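Local atomic coordinates of putative transcriptional regulator (Streptomyces coelicolor, PDB entry 2HXI), a protein that probably binds DNA to regulate transcription, as a member of the TetR family with a helix-turn-helix motif and an all-helical C-terminal domain. Residues B[96-101]-B[233-238]; B[90-95]-B[137-142]; B[108-113]-B[221-226]; B[78-83]-B[117-122]. One frame throughout, in Å; residues are numbered along the deposited sequence.

Contact 1: B[96-101]-B[233-238]; sequences GDWKQR and HLEAAA
The indole of Trp98 presents the edge of its six-membered ring to helix 219-237: CH2 lies 3.7 Å from the backbone N of Glu235, which sits in the ring plane, and CZ2 comes equally close to Glu235 CA. Leu234 CB reaches the same end of the ring obliquely, 4.0 Å from CH2. Over one indole face lies CG of the neighbouring Lys99, offset toward the rim. The carboxylate of Glu235 is turned 75° from the indole, so the two flat groups do not stack.

Lys99 folds at chi3 (63°), and this bend carries NZ to Glu235 OE1, 2.7 Å away, in a salt bridge that meets the oxygen nearly end-on to its C-O bond. Glu235 answers with an extended chain. An alanine in place of Lys99, lacking the methylene that lies over the rim of the indole face, is likely to leave the Glu235 carboxylate without its mate.

Behind the contact, a capping box starts helix 98-113: Asp97 OD1 accepts from Gln100 N, and Asp97 N donates to Gln100 OE1. His233, one position before Leu234, packs on Ala229 of the second subunit.

The chemistry is thus twofold, with indole packed against aliphatic and backbone atoms and, beside it, an ion pair joining the start of one helix to the last turn of another.

Contact 2: B[90-95]-B[137-142]; sequences DGYRPE and MEEVLQ
Glu139 OE2 is gripped from two directions, by the hydroxyl of Tyr92 and by NE of Arg101, which forms a salt bridge with it. The bond donated by Tyr92 OH is short, 2.6 Å to OE2, and arrives from above the carboxylate plane, 42° out of it. Relative to the phenol, OE2 lies at the ring edge, near its plane. Ring and carboxylate are inclined by 58°, and Tyr92 CE2 stands 3.4 Å from Glu139 CD, a close lateral approach rather than a stack. Glu139 gets there by a kink at chi2 (64°), which swings its carboxylate over to the loop.

Pro94 closes another side, its CB 3.6 Å from Glu139 OE2. This proline is the centre of an inverse gamma turn, marked by the bond from Glu95 N to Arg93 O. Just beyond it, Arg93 NH2 and Glu95 OE2 are held by charge alone, the oxygen lying over the guanidinium face.

Helix 131-146 looks another way as well. Gln142 NE2 donates to Glu138 OE2 at 3.0 Å, and both carboxylate oxygens of Glu138 accept backbone N-H groups of Ala204 and Leu205 of the second subunit. The helix therefore holds the 90-95 loop and the dimer partner through adjacent glutamates.

A buried carboxylate is costly unless compensated; here a phenol and a guanidinium share one oxygen of Glu139, which would be expected to favour its ionised form and to pin the loop between helices 73-88 and 98-113 to helix 131-146.

Contact 3: B[108-113]-B[221-226]; sequences RLRESF and AAFEEI
Arg110 and Phe223 meet in a CH-pi contact that links helix 98-113 to helix 219-237 in the all-helical C-terminal domain of this TetR-family regulator. The tight part is a methylene on a ring: Arg110 CD sits over the centre of one Phe223 face, 3.7 Å from the centroid and only 13° off the normal. Arg110 CB adds a second touch, 4.0 Å from Phe223 CZ at the far end of the ring. Both side chains leave their helices with CG anti to the backbone N (Arg110 chi1 -179°); the arginine is extended from CG to NE, and the two slide past each other in opposite directions. This reach spans backbones that stand well apart, with 8.9 Å between Arg110 CA and Phe223 CA. Phe223 is buried, and Ala106 and Leu107 of helix 98-113 also pack on it.

The polar end is looser. The guanidinium is inclined by 37° to the ring, and its CZ is 5.7 Å from the centroid, at most a weak cation-pi attraction. Its strong partner is Glu172 of helix 154-173, in a salt bridge with NH2, whereas OE2 of the exposed Glu224 is 5.5 Å from Arg110 NH1, opposite charges that are not in contact. With an alanine at Phe223, the Arg110 methylenes would probably lose the surface they lie on and be less confined, though Glu172 would still hold the guanidinium. On helix 219-237, Glu225 pairs with Arg160 of the second subunit.

Across the segments, the close contact thus centres on one carbon: Arg110 CD, 3.6 Å above the Phe223 ring plane.

Contact 4: B[78-83]-B[117-122]; sequences RAVADR and PQLAAV
Val80 and Leu119 form the apolar heart of this buried crossing of helices 73-88 and 117-126; the axes of segments 78-83 and 117-122 approach to 8.9 Å, with 108° between their N-to-C directions. The closest touch is between methyls, Val80 CG1 to Leu119 CD1 at 3.5 Å. The other leucine methyl rests on the same valine, Leu119 CD2 3.8 Å from Val80 CB. Val80 holds CG1 anti to its backbone N (chi1 -175°), which sets that methyl against the leucine fork, and the two side chains cross at about a right angle.

A second kind of contact is side chain on backbone. Ala81 carries only a methyl, and Ala81 CA and Leu119 CA come within 5.3 Å; Ala81 CB rests 4.1 Å from the carbonyl O of Leu119. Leu119 CD2 also lies near Ala81 N. At the other end, Val122 CG1 packs 3.7 Å from Arg78 N and also touches the aliphatic CG of that arginine.

Polar groups turn to other partners, and no hydrogen bond joins the two segments. Arg78 bends at chi3 so that NE reaches Gly127 O and NH1 pairs with Glu75, while Asp82 accepts from the backbone N of Gly132 and Ser133 and bonds Ser128.

In TetR itself, effector-driven movement reaches the DNA-binding domain through the helix that probably corresponds to 73-88, and a similar route is plausible here. The helix that follows the predicted helix-turn-helix motif is thus joined to helix 117-126 by methyl packing rather than directional bonds, with the polar ends of Arg78 and Asp82 bonded to other partners.

Overall arrangement
The four contacts form a connected series along one subunit. Contacts 1 and 3 use the same pair of helices, 98-113 and 219-237, with centres about 17 Å apart. Contact 1 joins contact 2 through Arg101 NE, 2.7 Å from Glu139 OE2. Contact 2 meets contact 3 where Arg108 NH2 lies 2.9 Å from Asp90 O, a probable hydrogen bond. Contact 3 packs on contact 4, Phe113 CD1 against Ala120 CA at 3.5 Å. Contacts 1 and 4, the ends of the series, have centres about 28 Å apart. Contacts 1 to 3 also touch the second subunit; no other chain of the assembly touches contact 4, whose helix 73-88 packs on helix 31-43 and follows the predicted helix-turn-helix motif.

Contact 1: B[96-101]-B[233-238]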
# COMPACT_ATOMS: atom_id res chain seq x y z
N GLY B 96 -13.34 -22.52 -10.92
CA GLY B 96 -14.04 -22.17 -9.68
C GLY B 96 -14.93 -20.96 -9.89
O GLY B 96 -15.14 -20.52 -11.04
N ASP B 97 -15.52 -20.47 -8.81
CA ASP B 97 -16.53 -19.42 -8.94
C ASP B 97 -15.83 -18.03 -9.08
O ASP B 97 -14.60 -17.90 -8.94
CB ASP B 97 -17.59 -19.47 -7.82
CG ASP B 97 -17.07 -19.14 -6.41
OD1 ASP B 97 -16.18 -18.26 -6.23
OD2 ASP B 97 -17.56 -19.75 -5.41
N TRP B 98 -16.60 -16.99 -9.34
CA TRP B 98 -15.98 -15.67 -9.56
C TRP B 98 -15.11 -15.17 -8.41
O TRP B 98 -14.09 -14.52 -8.66
CB TRP B 98 -17.04 -14.62 -9.93
CG TRP B 98 -18.03 -14.30 -8.84
CD1 TRP B 98 -19.25 -14.90 -8.59
CD2 TRP B 98 -17.89 -13.28 -7.87
NE1 TRP B 98 -19.85 -14.32 -7.48
CE2 TRP B 98 -19.05 -13.31 -7.03
CE3 TRP B 98 -16.90 -12.29 -7.63
CZ2 TRP B 98 -19.23 -12.39 -5.98
CZ3 TRP B 98 -17.09 -11.40 -6.58
CH2 TRP B 98 -18.24 -11.47 -5.76
N LYS B 99 -15.49 -15.48 -7.16
CA LYS B 99 -14.72 -15.07 -6.00
C LYS B 99 -13.43 -15.89 -5.91
O LYS B 99 -12.36 -15.34 -5.59
CB LYS B 99 -15.62 -15.19 -4.75
CG LYS B 99 -16.50 -14.00 -4.55
CD LYS B 99 -17.31 -14.04 -3.21
CE LYS B 99 -16.50 -14.01 -1.96
NZ LYS B 99 -17.52 -14.34 -0.82
N GLN B 100 -13.50 -17.19 -6.25
CA GLN B 100 -12.31 -18.04 -6.25
C GLN B 100 -11.29 -17.54 -7.31
O GLN B 100 -10.06 -17.47 -7.05
CB GLN B 100 -12.70 -19.44 -6.57
CG GLN B 100 -13.43 -20.03 -5.36
CD GLN B 100 -13.80 -21.47 -5.59
OE1 GLN B 100 -14.54 -21.80 -6.55
NE2 GLN B 100 -13.27 -22.36 -4.73
N ARG B 101 -11.83 -17.10 -8.45
CA ARG B 101 -11.01 -16.61 -9.58
C ARG B 101 -10.32 -15.31 -9.19
O ARG B 101 -9.07 -15.16 -9.37
CB ARG B 101 -11.93 -16.39 -10.81
CG ARG B 101 -12.37 -17.73 -11.44
CD ARG B 101 -13.50 -17.51 -12.47
NE ARG B 101 -13.04 -16.75 -13.63
CZ ARG B 101 -13.85 -16.36 -14.61
NH1 ARG B 101 -15.15 -16.64 -14.53
NH2 ARG B 101 -13.34 -15.71 -15.68
N HIS B 233 -17.94 -7.93 0.20
CA HIS B 233 -18.64 -6.65 -0.12
C HIS B 233 -19.18 -6.67 -1.57
O HIS B 233 -20.35 -6.29 -1.85
CB HIS B 233 -17.72 -5.42 0.16
CG HIS B 233 -17.80 -4.29 -0.85
ND1 HIS B 233 -18.70 -3.24 -0.74
CD2 HIS B 233 -17.01 -4.01 -1.91
CE1 HIS B 233 -18.47 -2.38 -1.73
NE2 HIS B 233 -17.48 -2.85 -2.48
N LEU B 234 -18.34 -7.15 -2.49
CA LEU B 234 -18.79 -7.22 -3.89
C LEU B 234 -19.94 -8.22 -3.95
O LEU B 234 -20.88 -7.98 -4.69
CB LEU B 234 -17.70 -7.65 -4.87
CG LEU B 234 -16.58 -6.60 -4.92
CD1 LEU B 234 -15.41 -7.20 -5.72
CD2 LEU B 234 -17.09 -5.33 -5.53
N GLU B 235 -19.87 -9.32 -3.18
CA GLU B 235 -20.88 -10.35 -3.32
C GLU B 235 -22.20 -9.76 -2.80
O GLU B 235 -23.28 -9.99 -3.36
CB GLU B 235 -20.50 -11.61 -2.55
CG GLU B 235 -21.60 -12.68 -2.67
CD GLU B 235 -21.18 -14.06 -2.24
OE1 GLU B 235 -20.09 -14.28 -1.71
OE2 GLU B 235 -22.00 -14.96 -2.40
N ALA B 236 -22.12 -9.06 -1.69
CA ALA B 236 -23.31 -8.40 -1.12
C ALA B 236 -23.94 -7.39 -2.09
O ALA B 236 -25.16 -7.24 -2.07
CB ALA B 236 -22.98 -7.69 0.20
N ALA B 237 -23.14 -6.70 -2.89
CA ALA B 237 -23.61 -5.75 -3.92
C ALA B 237 -24.18 -6.47 -5.19
O ALA B 237 -24.98 -5.88 -5.91
CB ALA B 237 -22.49 -4.84 -4.34
N ALA B 238 -23.82 -7.72 -5.42
CA ALA B 238 -24.24 -8.43 -6.65
C ALA B 238 -25.66 -8.92 -6.50
O ALA B 238 -26.11 -9.19 -5.39
CB ALA B 238 -23.32 -9.60 -6.93

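Contact 2: B[90-95]-B[137-142]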
# COMPACT_ATOMS: atom_id res chain seq x y z
N ASP B 90 1.02 -16.86 -15.95
CA ASP B 90 1.57 -18.10 -16.49
C ASP B 90 0.91 -19.35 -16.03
O ASP B 90 1.06 -19.79 -14.86
CB ASP B 90 3.09 -18.23 -16.25
CG ASP B 90 3.87 -17.67 -17.37
OD1 ASP B 90 3.31 -17.67 -18.50
OD2 ASP B 90 5.03 -17.24 -17.14
N GLY B 91 0.20 -19.95 -16.99
CA GLY B 91 -0.46 -21.22 -16.74
C GLY B 91 -1.75 -21.04 -15.97
O GLY B 91 -2.24 -21.98 -15.34
N TYR B 92 -2.27 -19.81 -15.94
CA TYR B 92 -3.53 -19.58 -15.20
C TYR B 92 -4.69 -20.14 -16.00
O TYR B 92 -4.74 -20.01 -17.22
CB TYR B 92 -3.74 -18.08 -14.81
CG TYR B 92 -5.09 -17.81 -14.17
CD1 TYR B 92 -5.26 -17.90 -12.77
CD2 TYR B 92 -6.21 -17.54 -14.97
CE1 TYR B 92 -6.54 -17.70 -12.16
CE2 TYR B 92 -7.50 -17.34 -14.37
CZ TYR B 92 -7.64 -17.42 -12.97
OH TYR B 92 -8.84 -17.20 -12.34
N ARG B 93 -5.62 -20.82 -15.30
CA ARG B 93 -6.88 -21.26 -15.88
C ARG B 93 -8.00 -20.81 -14.97
O ARG B 93 -7.85 -20.95 -13.76
CB ARG B 93 -6.89 -22.80 -16.05
CG ARG B 93 -5.73 -23.31 -16.86
CD ARG B 93 -5.92 -24.81 -17.13
NE ARG B 93 -5.89 -25.61 -15.90
CZ ARG B 93 -6.29 -26.89 -15.82
NH1 ARG B 93 -6.75 -27.53 -16.90
NH2 ARG B 93 -6.22 -27.53 -14.65
N PRO B 94 -9.08 -20.24 -15.53
CA PRO B 94 -10.19 -19.65 -14.74
C PRO B 94 -11.13 -20.58 -14.01
O PRO B 94 -12.35 -20.48 -14.21
CB PRO B 94 -10.97 -18.84 -15.79
CG PRO B 94 -10.73 -19.55 -17.09
CD PRO B 94 -9.28 -20.05 -16.98
N GLU B 95 -10.61 -21.43 -13.14
CA GLU B 95 -11.46 -22.41 -12.49
C GLU B 95 -12.23 -21.86 -11.27
O GLU B 95 -11.79 -20.91 -10.61
CB GLU B 95 -10.64 -23.60 -12.07
CG GLU B 95 -10.38 -24.52 -13.27
CD GLU B 95 -9.66 -25.82 -12.90
OE1 GLU B 95 -9.80 -26.33 -11.76
OE2 GLU B 95 -8.95 -26.34 -13.79
N MSE B 137 -6.11 -8.02 -16.38
CA MSE B 137 -7.32 -7.28 -16.48
C MSE B 137 -8.45 -8.06 -17.09
O MSE B 137 -9.55 -7.96 -16.56
CB MSE B 137 -7.07 -6.00 -17.26
CG MSE B 137 -6.23 -5.06 -16.40
SE MSE B 137 -5.66 -3.56 -17.62
CE MSE B 137 -7.15 -2.51 -17.23
N GLU B 138 -8.16 -8.85 -18.15
CA GLU B 138 -9.20 -9.64 -18.83
C GLU B 138 -9.84 -10.60 -17.78
O GLU B 138 -11.07 -10.76 -17.69
CB GLU B 138 -8.62 -10.42 -20.03
CG GLU B 138 -9.69 -11.26 -20.75
CD GLU B 138 -10.79 -10.40 -21.39
OE1 GLU B 138 -10.66 -9.16 -21.57
OE2 GLU B 138 -11.81 -11.02 -21.72
N GLU B 139 -9.00 -11.27 -16.99
CA GLU B 139 -9.57 -12.24 -16.05
C GLU B 139 -10.37 -11.54 -14.94
O GLU B 139 -11.45 -12.03 -14.53
CB GLU B 139 -8.45 -13.13 -15.49
CG GLU B 139 -8.94 -14.07 -14.33
CD GLU B 139 -10.00 -15.12 -14.73
OE1 GLU B 139 -10.44 -15.18 -15.91
OE2 GLU B 139 -10.45 -15.86 -13.82
N VAL B 140 -9.84 -10.45 -14.38
CA VAL B 140 -10.58 -9.73 -13.34
C VAL B 140 -11.96 -9.27 -13.87
O VAL B 140 -13.01 -9.48 -13.27
CB VAL B 140 -9.73 -8.57 -12.77
CG1 VAL B 140 -10.56 -7.80 -11.74
CG2 VAL B 140 -8.43 -9.11 -12.10
N LEU B 141 -11.94 -8.71 -15.07
CA LEU B 141 -13.17 -8.17 -15.64
C LEU B 141 -14.17 -9.31 -15.96
O LEU B 141 -15.38 -9.16 -15.74
CB LEU B 141 -12.81 -7.36 -16.91
CG LEU B 141 -12.08 -6.02 -16.69
CD1 LEU B 141 -11.44 -5.37 -17.96
CD2 LEU B 141 -12.96 -5.04 -15.91
N GLN B 142 -13.70 -10.46 -16.48
CA GLN B 142 -14.58 -11.59 -16.76
C GLN B 142 -15.17 -12.09 -15.44
O GLN B 142 -16.36 -12.38 -15.34
CB GLN B 142 -13.81 -12.72 -17.48
CG GLN B 142 -13.48 -12.40 -18.93
CD GLN B 142 -14.73 -12.43 -19.85
OE1 GLN B 142 -15.85 -12.70 -19.41
NE2 GLN B 142 -14.51 -12.17 -21.13

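Contact 3: B[108-113]-B[221-226]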
# COMPACT_ATOMS: atom_id res chain seq x y z
N ARG B 108 -1.72 -14.88 -7.07
CA ARG B 108 -0.66 -15.07 -8.06
C ARG B 108 0.12 -13.78 -8.15
O ARG B 108 1.33 -13.80 -8.24
CB ARG B 108 -1.17 -15.48 -9.44
CG ARG B 108 -1.44 -16.99 -9.52
CD ARG B 108 -2.21 -17.28 -10.80
NE ARG B 108 -2.14 -18.70 -11.24
CZ ARG B 108 -1.32 -19.18 -12.17
NH1 ARG B 108 -1.39 -20.47 -12.49
NH2 ARG B 108 -0.44 -18.39 -12.79
N LEU B 109 -0.57 -12.64 -8.12
CA LEU B 109 0.12 -11.38 -8.21
C LEU B 109 0.99 -11.17 -6.99
O LEU B 109 2.12 -10.67 -7.12
CB LEU B 109 -0.89 -10.21 -8.31
CG LEU B 109 -1.71 -10.10 -9.61
CD1 LEU B 109 -2.83 -9.05 -9.41
CD2 LEU B 109 -0.77 -9.68 -10.81
N ARG B 110 0.47 -11.50 -5.79
CA ARG B 110 1.24 -11.29 -4.58
C ARG B 110 2.51 -12.19 -4.65
O ARG B 110 3.62 -11.76 -4.26
CB ARG B 110 0.39 -11.63 -3.36
CG ARG B 110 1.18 -11.39 -2.09
CD ARG B 110 0.38 -11.66 -0.83
NE ARG B 110 1.26 -11.62 0.32
CZ ARG B 110 1.81 -12.68 0.87
NH1 ARG B 110 1.54 -13.88 0.37
NH2 ARG B 110 2.63 -12.51 1.91
N GLU B 111 2.34 -13.43 -5.11
CA GLU B 111 3.47 -14.36 -5.15
C GLU B 111 4.51 -13.87 -6.14
O GLU B 111 5.69 -13.78 -5.82
CB GLU B 111 2.96 -15.80 -5.33
CG GLU B 111 3.46 -16.68 -6.44
CD GLU B 111 2.56 -17.99 -6.49
OE1 GLU B 111 1.58 -18.09 -7.33
OE2 GLU B 111 2.83 -18.86 -5.61
N SER B 112 4.07 -13.49 -7.34
CA SER B 112 4.99 -13.00 -8.36
C SER B 112 5.79 -11.78 -7.93
O SER B 112 6.98 -11.63 -8.29
CB SER B 112 4.24 -12.74 -9.66
OG SER B 112 3.86 -14.00 -10.22
N PHE B 113 5.15 -10.85 -7.23
CA PHE B 113 5.87 -9.68 -6.74
C PHE B 113 6.73 -9.93 -5.48
O PHE B 113 7.54 -9.08 -5.10
CB PHE B 113 4.91 -8.50 -6.57
CG PHE B 113 4.58 -7.83 -7.86
CD1 PHE B 113 5.54 -7.04 -8.51
CD2 PHE B 113 3.35 -7.98 -8.46
CE1 PHE B 113 5.26 -6.39 -9.74
CE2 PHE B 113 3.03 -7.34 -9.69
CZ PHE B 113 4.00 -6.55 -10.35
N ALA B 221 -1.48 -13.60 5.89
CA ALA B 221 -2.83 -13.83 6.40
C ALA B 221 -3.67 -12.56 6.30
O ALA B 221 -4.90 -12.63 5.95
CB ALA B 221 -2.78 -14.34 7.91
N ALA B 222 -3.06 -11.42 6.67
CA ALA B 222 -3.76 -10.12 6.60
C ALA B 222 -4.19 -9.91 5.14
O ALA B 222 -5.36 -9.59 4.91
CB ALA B 222 -2.90 -9.00 7.03
N PHE B 223 -3.28 -10.12 4.17
CA PHE B 223 -3.66 -10.00 2.73
C PHE B 223 -4.94 -10.79 2.40
O PHE B 223 -5.92 -10.27 1.85
CB PHE B 223 -2.55 -10.55 1.84
CG PHE B 223 -2.84 -10.39 0.33
CD1 PHE B 223 -2.50 -9.19 -0.29
CD2 PHE B 223 -3.32 -11.46 -0.41
CE1 PHE B 223 -2.70 -9.02 -1.67
CE2 PHE B 223 -3.49 -11.32 -1.76
CZ PHE B 223 -3.18 -10.09 -2.38
N GLU B 224 -4.93 -12.08 2.72
CA GLU B 224 -6.05 -12.91 2.41
C GLU B 224 -7.37 -12.49 3.09
O GLU B 224 -8.44 -12.52 2.47
CB GLU B 224 -5.67 -14.34 2.76
CG GLU B 224 -4.63 -14.86 1.74
CD GLU B 224 -4.20 -16.28 1.99
OE1 GLU B 224 -5.09 -17.12 2.24
OE2 GLU B 224 -2.97 -16.54 1.90
N GLU B 225 -7.29 -12.08 4.35
CA GLU B 225 -8.48 -11.70 5.12
C GLU B 225 -9.07 -10.36 4.67
O GLU B 225 -10.31 -10.17 4.61
CB GLU B 225 -8.17 -11.70 6.62
CG GLU B 225 -7.95 -13.11 7.18
CD GLU B 225 -7.38 -13.10 8.60
OE1 GLU B 225 -7.68 -12.17 9.35
OE2 GLU B 225 -6.61 -14.07 8.91
N ILE B 226 -8.20 -9.47 4.31
CA ILE B 226 -8.63 -8.15 3.83
C ILE B 226 -9.24 -8.34 2.44
O ILE B 226 -10.28 -7.73 2.09
CB ILE B 226 -7.43 -7.16 3.83
CG1 ILE B 226 -6.98 -6.77 5.26
CG2 ILE B 226 -7.75 -5.92 2.99
CD1 ILE B 226 -5.58 -6.18 5.29

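Contact 4: B[78-83]-B[117-122]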
# COMPACT_ATOMS: atom_id res chain seq x y z
N ARG B 78 8.40 0.26 -15.58
CA ARG B 78 6.99 -0.11 -15.78
C ARG B 78 6.88 -1.28 -16.72
O ARG B 78 6.08 -2.18 -16.52
CB ARG B 78 6.18 1.04 -16.41
CG ARG B 78 5.98 2.26 -15.56
CD ARG B 78 4.99 3.16 -16.30
NE ARG B 78 3.65 2.57 -16.45
CZ ARG B 78 2.83 2.84 -17.47
NH1 ARG B 78 3.21 3.65 -18.44
NH2 ARG B 78 1.61 2.30 -17.54
N ALA B 79 7.71 -1.27 -17.78
CA ALA B 79 7.64 -2.27 -18.79
C ALA B 79 8.12 -3.59 -18.22
O ALA B 79 7.58 -4.63 -18.51
CB ALA B 79 8.47 -1.85 -20.01
N VAL B 80 9.13 -3.52 -17.36
CA VAL B 80 9.55 -4.73 -16.67
C VAL B 80 8.43 -5.23 -15.68
O VAL B 80 8.19 -6.41 -15.55
CB VAL B 80 10.84 -4.47 -15.86
CG1 VAL B 80 11.28 -5.78 -15.27
CG2 VAL B 80 11.96 -3.91 -16.80
N ALA B 81 7.80 -4.31 -14.96
CA ALA B 81 6.70 -4.70 -14.03
C ALA B 81 5.61 -5.44 -14.83
O ALA B 81 5.09 -6.48 -14.38
CB ALA B 81 6.17 -3.53 -13.33
N ASP B 82 5.36 -5.02 -16.07
CA ASP B 82 4.42 -5.75 -16.93
C ASP B 82 4.82 -7.20 -17.13
O ASP B 82 3.96 -8.09 -17.15
CB ASP B 82 4.18 -5.08 -18.31
CG ASP B 82 2.96 -5.70 -19.03
OD1 ASP B 82 1.82 -5.25 -18.72
OD2 ASP B 82 3.12 -6.68 -19.83
N ARG B 83 6.13 -7.47 -17.28
CA ARG B 83 6.57 -8.84 -17.44
C ARG B 83 6.23 -9.68 -16.23
O ARG B 83 6.06 -10.91 -16.35
CB ARG B 83 8.09 -8.92 -17.72
CG ARG B 83 8.60 -7.99 -18.75
CD ARG B 83 7.93 -8.34 -20.11
NE ARG B 83 8.25 -9.71 -20.59
CZ ARG B 83 7.73 -10.25 -21.70
NH1 ARG B 83 6.81 -9.55 -22.41
NH2 ARG B 83 8.11 -11.47 -22.09
N PRO B 117 10.38 -6.53 -4.96
CA PRO B 117 9.89 -5.35 -4.23
C PRO B 117 9.98 -4.03 -5.00
O PRO B 117 9.02 -3.25 -4.98
CB PRO B 117 10.79 -5.32 -2.98
CG PRO B 117 11.91 -6.15 -3.28
CD PRO B 117 11.42 -7.24 -4.17
N GLN B 118 11.09 -3.80 -5.70
CA GLN B 118 11.23 -2.58 -6.49
C GLN B 118 10.13 -2.45 -7.58
O GLN B 118 9.42 -1.42 -7.68
CB GLN B 118 12.61 -2.49 -7.11
CG GLN B 118 12.76 -1.19 -7.86
CD GLN B 118 14.20 -0.89 -8.29
OE1 GLN B 118 15.16 -1.55 -7.88
NE2 GLN B 118 14.34 0.13 -9.15
N LEU B 119 9.93 -3.53 -8.33
CA LEU B 119 8.91 -3.55 -9.39
C LEU B 119 7.52 -3.45 -8.77
O LEU B 119 6.63 -2.84 -9.35
CB LEU B 119 9.09 -4.83 -10.23
CG LEU B 119 10.35 -4.88 -11.13
CD1 LEU B 119 10.44 -6.17 -11.89
CD2 LEU B 119 10.41 -3.66 -12.13
N ALA B 120 7.34 -3.98 -7.58
CA ALA B 120 6.03 -3.96 -6.89
C ALA B 120 5.63 -2.50 -6.68
O ALA B 120 4.47 -2.14 -6.91
CB ALA B 120 6.08 -4.67 -5.59
N ALA B 121 6.60 -1.69 -6.27
CA ALA B 121 6.41 -0.25 -6.06
C ALA B 121 6.04 0.51 -7.35
O ALA B 121 5.17 1.41 -7.36
CB ALA B 121 7.70 0.33 -5.45
N VAL B 122 6.75 0.21 -8.43
CA VAL B 122 6.53 0.85 -9.69
C VAL B 122 5.13 0.50 -10.15
O VAL B 122 4.40 1.39 -10.62
CB VAL B 122 7.56 0.44 -10.78
CG1 VAL B 122 7.15 1.03 -12.16
CG2 VAL B 122 9.00 0.92 -10.41